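Local structure of glutathione S-transferase 1 (Ascaris suum, 4Q5F) at residues D22-E28 against R213-Y218; F118-A122 against W179-I183. The protein conjugates reduced glutathione to a wide range of hydrophobic electrophiles and can also act as a glutathione peroxidase. All coordinates share one frame; numbering follows the deposited sequence.

Interaction 1 of 2, residues D22-E28 against R213-Y218; sequences DIRGLGE and RPKTPY. With GSH (glutathione), chain E.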
# COMPACT_ATOMS: atom_id res chain seq x y z
N ASP B 22 1.64 21.81 -5.81
CA ASP B 22 2.69 22.25 -6.72
C ASP B 22 3.89 21.30 -6.70
O ASP B 22 4.52 21.06 -7.73
CB ASP B 22 3.16 23.65 -6.34
CG ASP B 22 2.09 24.70 -6.56
OD1 ASP B 22 1.34 24.59 -7.56
OD2 ASP B 22 2.01 25.64 -5.75
N ILE B 23 4.18 20.77 -5.53
CA ILE B 23 5.33 19.89 -5.33
C ILE B 23 5.23 18.60 -6.13
O ILE B 23 4.17 18.26 -6.66
CB ILE B 23 5.49 19.53 -3.84
CG1 ILE B 23 4.15 19.06 -3.27
CG2 ILE B 23 6.00 20.72 -3.06
CD1 ILE B 23 4.27 18.20 -2.04
N ARG B 24 6.34 17.87 -6.20
CA ARG B 24 6.37 16.57 -6.85
C ARG B 24 5.66 15.55 -5.96
O ARG B 24 4.56 15.08 -6.29
CB ARG B 24 7.81 16.15 -7.13
CG ARG B 24 8.55 17.15 -8.01
CD ARG B 24 9.92 16.65 -8.45
NE ARG B 24 10.76 16.24 -7.33
CZ ARG B 24 11.35 17.08 -6.49
NH1 ARG B 24 11.18 18.39 -6.61
NH2 ARG B 24 12.11 16.61 -5.51
N GLY B 25 6.28 15.23 -4.83
CA GLY B 25 5.67 14.38 -3.81
C GLY B 25 5.01 13.12 -4.33
O GLY B 25 5.59 12.40 -5.15
N LEU B 26 3.80 12.85 -3.86
CA LEU B 26 3.05 11.67 -4.27
C LEU B 26 2.46 11.83 -5.67
O LEU B 26 2.25 10.85 -6.38
CB LEU B 26 1.92 11.38 -3.28
CG LEU B 26 2.32 11.01 -1.85
CD1 LEU B 26 1.08 10.92 -0.97
CD2 LEU B 26 3.09 9.70 -1.82
N GLY B 27 2.18 13.07 -6.05
CA GLY B 27 1.57 13.35 -7.33
C GLY B 27 2.48 13.05 -8.50
O GLY B 27 2.02 12.64 -9.57
N GLU B 28 3.78 13.25 -8.30
CA GLU B 28 4.77 13.10 -9.37
C GLU B 28 4.75 11.71 -9.99
O GLU B 28 5.03 11.55 -11.18
CB GLU B 28 6.17 13.40 -8.84
CG GLU B 28 7.24 13.52 -9.91
CD GLU B 28 6.98 14.67 -10.87
OE1 GLU B 28 6.29 15.63 -10.48
OE2 GLU B 28 7.48 14.61 -12.02
N ARG B 213 9.90 19.89 -16.20
CA ARG B 213 9.00 19.97 -15.05
C ARG B 213 9.45 21.07 -14.09
O ARG B 213 10.63 21.42 -14.05
CB ARG B 213 8.94 18.63 -14.32
CG ARG B 213 10.25 18.19 -13.70
CD ARG B 213 10.08 16.89 -12.94
NE ARG B 213 11.32 16.46 -12.29
CZ ARG B 213 11.44 15.36 -11.55
NH1 ARG B 213 10.39 14.56 -11.36
NH2 ARG B 213 12.60 15.05 -11.00
N PRO B 214 8.50 21.63 -13.32
CA PRO B 214 8.84 22.73 -12.40
C PRO B 214 9.84 22.31 -11.33
O PRO B 214 9.72 21.23 -10.76
CB PRO B 214 7.50 23.07 -11.75
CG PRO B 214 6.46 22.54 -12.67
CD PRO B 214 7.06 21.31 -13.27
N LYS B 215 10.81 23.18 -11.07
CA LYS B 215 11.77 22.96 -10.00
C LYS B 215 11.09 23.26 -8.66
O LYS B 215 10.71 24.40 -8.40
CB LYS B 215 12.99 23.85 -10.18
CG LYS B 215 13.72 23.64 -11.50
N THR B 216 10.94 22.23 -7.84
CA THR B 216 10.29 22.36 -6.54
C THR B 216 11.20 21.73 -5.49
O THR B 216 12.08 20.94 -5.83
CB THR B 216 8.92 21.67 -6.54
OG1 THR B 216 9.08 20.27 -6.83
CG2 THR B 216 8.01 22.30 -7.58
N PRO B 217 11.00 22.08 -4.21
CA PRO B 217 11.95 21.59 -3.20
C PRO B 217 11.87 20.09 -2.98
O PRO B 217 12.89 19.45 -2.68
CB PRO B 217 11.53 22.35 -1.93
CG PRO B 217 10.12 22.73 -2.15
CD PRO B 217 9.90 22.87 -3.62
N TYR B 218 10.68 19.52 -3.13
CA TYR B 218 10.48 18.09 -2.94
C TYR B 218 9.26 17.60 -3.70
O TYR B 218 8.55 18.39 -4.33
CB TYR B 218 10.34 17.76 -1.45
CG TYR B 218 9.37 18.66 -0.72
CD1 TYR B 218 9.78 19.87 -0.18
CD2 TYR B 218 8.04 18.29 -0.55
CE1 TYR B 218 8.90 20.69 0.50
CE2 TYR B 218 7.15 19.11 0.13
CZ TYR B 218 7.59 20.31 0.65
OH TYR B 218 6.71 21.12 1.33
OXT TYR B 218 8.95 16.41 -3.72
N1 GSH E . -2.18 7.48 1.48
CA1 GSH E . -2.38 8.65 0.70
C1 GSH E . -1.91 8.41 -0.71
O11 GSH E . -2.44 9.03 -1.67
O12 GSH E . -0.98 7.59 -0.94
CB1 GSH E . -1.59 9.80 1.32
CG1 GSH E . -1.98 11.12 0.63
CD1 GSH E . -1.44 12.33 1.41
OE1 GSH E . -0.95 12.18 2.50
N2 GSH E . -1.53 13.65 0.82
CA2 GSH E . -1.06 14.82 1.50
C2 GSH E . -2.21 15.80 1.67
O2 GSH E . -3.19 15.72 0.94
CB2 GSH E . 0.01 15.49 0.68
SG2 GSH E . 1.36 14.39 0.41
N3 GSH E . -2.12 16.84 2.67
CA3 GSH E . -3.20 17.78 2.84
C3 GSH E . -4.15 17.28 3.94
O31 GSH E . -4.05 16.11 4.37
O32 GSH E . -5.03 18.06 4.40
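Arg213, just past the end of helix 204-212, reaches Glu28 with an extended side chain: NH1 donates to Glu28 OE2 at 3.0 Å, the oxygen lying in the guanidinium plane while the nitrogen stands above the carboxylate plane. Trp209 and Arg31 also hold this carboxylate, giving a buried acid three partners, and Asp174 gives Arg213 a second acid. Arg24 CD rests 3.6 Å over the centre of the Arg213 guanidinium; the two guanidinium planes are 48° apart. Thr216 takes the end of Arg24: its O accepts from Arg24 NH1 at 2.8 Å, and its OG1 accepts a weak second bond from the same nitrogen. A bend at chi3 (-54°) turns one face of the guanidinium, near its rim, to the C-terminal carboxylate of Tyr218. Tyr218 OXT stands well out of the guanidinium plane, 3.6 Å from Arg24 NH2: a long salt bridge of charges alone. The backbone completes the grip, Arg24 N donating to Tyr218 O at 2.9 Å and Gly25 N to Tyr218 OXT at 3.1 Å. Ile23 CG2 lies over the Tyr218 ring, a CH-pi contact. The C-terminal tail docks on the loop between strand 16-21 and helix 27-37 of the thioredoxin-like domain, joining the two GST domains.

Interaction 2 of 2, residues F118-A122 against W179-I183; sequences FRVLA and WESLI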
# COMPACT_ATOMS: atom_id res chain seq x y z
N PHE B 118 10.91 13.65 7.28
CA PHE B 118 11.30 14.43 6.12
C PHE B 118 11.51 15.91 6.44
O PHE B 118 12.49 16.51 6.01
CB PHE B 118 10.24 14.31 5.02
CG PHE B 118 10.29 15.42 4.02
CD1 PHE B 118 11.25 15.42 3.02
CD2 PHE B 118 9.39 16.47 4.07
CE1 PHE B 118 11.31 16.44 2.10
CE2 PHE B 118 9.45 17.49 3.15
CZ PHE B 118 10.41 17.48 2.17
N ARG B 119 10.59 16.48 7.20
CA ARG B 119 10.58 17.92 7.43
C ARG B 119 11.71 18.38 8.35
O ARG B 119 12.29 19.45 8.15
CB ARG B 119 9.23 18.37 7.99
CG ARG B 119 8.11 18.29 6.96
CD ARG B 119 6.74 18.51 7.58
NE ARG B 119 6.65 19.79 8.28
CZ ARG B 119 6.57 20.97 7.68
NH1 ARG B 119 6.60 21.05 6.36
NH2 ARG B 119 6.49 22.08 8.41
N VAL B 120 12.03 17.57 9.36
CA VAL B 120 13.18 17.85 10.21
C VAL B 120 14.44 17.80 9.36
O VAL B 120 15.37 18.59 9.55
CB VAL B 120 13.27 16.85 11.38
CG1 VAL B 120 14.56 17.05 12.19
CG2 VAL B 120 12.06 16.98 12.29
N LEU B 121 14.47 16.88 8.41
CA LEU B 121 15.63 16.71 7.53
C LEU B 121 15.69 17.80 6.47
O LEU B 121 16.78 18.22 6.07
CB LEU B 121 15.61 15.33 6.88
CG LEU B 121 15.96 14.16 7.80
CD1 LEU B 121 15.76 12.84 7.08
CD2 LEU B 121 17.40 14.27 8.30
N ALA B 122 14.53 18.26 6.01
CA ALA B 122 14.48 19.36 5.05
C ALA B 122 14.72 20.69 5.75
O ALA B 122 15.02 21.70 5.10
CB ALA B 122 13.14 19.37 4.34
N TRP B 179 15.35 11.70 -2.59
CA TRP B 179 15.87 11.45 -1.25
C TRP B 179 17.39 11.54 -1.21
O TRP B 179 17.97 11.82 -0.17
CB TRP B 179 15.41 10.09 -0.74
CG TRP B 179 14.08 10.14 -0.08
CD1 TRP B 179 12.89 9.72 -0.59
CD2 TRP B 179 13.79 10.66 1.23
NE1 TRP B 179 11.88 9.95 0.31
CE2 TRP B 179 12.41 10.52 1.44
CE3 TRP B 179 14.58 11.23 2.23
CZ2 TRP B 179 11.79 10.93 2.62
CZ3 TRP B 179 13.96 11.64 3.40
CH2 TRP B 179 12.58 11.49 3.59
N GLU B 180 18.02 11.30 -2.36
CA GLU B 180 19.46 11.42 -2.47
C GLU B 180 19.91 12.85 -2.20
O GLU B 180 21.06 13.11 -1.86
CB GLU B 180 19.92 10.98 -3.87
CG GLU B 180 21.40 10.66 -3.96
CD GLU B 180 21.83 10.28 -5.37
OE1 GLU B 180 20.95 10.00 -6.21
OE2 GLU B 180 23.05 10.26 -5.63
N SER B 181 18.97 13.79 -2.35
CA SER B 181 19.25 15.21 -2.15
C SER B 181 19.12 15.62 -0.69
O SER B 181 19.72 16.61 -0.26
CB SER B 181 18.31 16.05 -3.01
OG SER B 181 18.28 15.57 -4.35
N LEU B 182 18.34 14.87 0.08
CA LEU B 182 18.12 15.16 1.49
C LEU B 182 19.15 14.47 2.37
O LEU B 182 19.42 14.90 3.49
CB LEU B 182 16.73 14.69 1.92
CG LEU B 182 15.54 15.55 1.53
CD1 LEU B 182 14.32 14.68 1.31
CD2 LEU B 182 15.26 16.59 2.61
N ILE B 183 19.72 13.38 1.85
CA ILE B 183 20.59 12.51 2.62
C ILE B 183 21.87 12.26 1.83
O ILE B 183 21.84 11.58 0.81
CB ILE B 183 19.88 11.18 2.92
CG1 ILE B 183 18.72 11.42 3.89
CG2 ILE B 183 20.83 10.15 3.52
CD1 ILE B 183 17.67 10.33 3.89
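Phe118 CG lies anti to the backbone N (chi1 160°), beside the carbonyl carbon, which sets one ring face against Ala122 CB of the next turn and leaves the CD1-CE1 edge for Leu182; at Leu182, CG stands anti to the carbonyl carbon (chi1 -78°) and points both methyls at helix 118-122. Leu182 CD1 meets the edge of the Phe118 ring, close to its plane and 3.6 Å from CE1. The other branch, CD2, settles against Ala122, 3.9 Å from its CB, where the backbones also come nearest, with Ala122 CA and Leu182 CA 6.6 Å apart. The indole of Trp179 enters by its six-membered ring: CH2 is 3.9 Å from Phe118 CB, and CZ3 is 4.3 Å from Leu121 CD1, a methyl at the indole edge. Leu121 CD1 also touches Ile183 CD1 more loosely, at 4.5 Å. No hydrogen bond crosses between the segments, so the contact is purely apolar, with small and branched groups fitted around two aromatic rings. Within the all-helical C-terminal domain it joins short helix 118-122 to the end of helix 167-182; Leu121 and Ile183 continue onto helix 129-155 through Leu133, while Trp179 packs on Met111 and Leu114 of helix 94-114.

The C-terminal residue connects the two contacts, whose centres are 14 Å apart. The Tyr218 ring of interaction 1 packs edge-to-face with the Phe118 ring of interaction 2, Tyr218 CG lying 3.3 Å from Phe118 CZ. Arg24 NH2 is also hydrogen-bonded to Ser178 OG, in helix 167-182 just ahead of 179-183. Interaction 1 lies nearer the active site: Leu26 CD1 is 3.5 Å from CG1 of glutathione, and Leu26 N is hydrogen-bonded to the hydroxyl of Tyr20, which lines the glutathione pocket. Interaction 2 stands well away from this glutathione and belongs wholly to the helical domain; the Leu121 side chain is about 7 Å from a different bound glutathione.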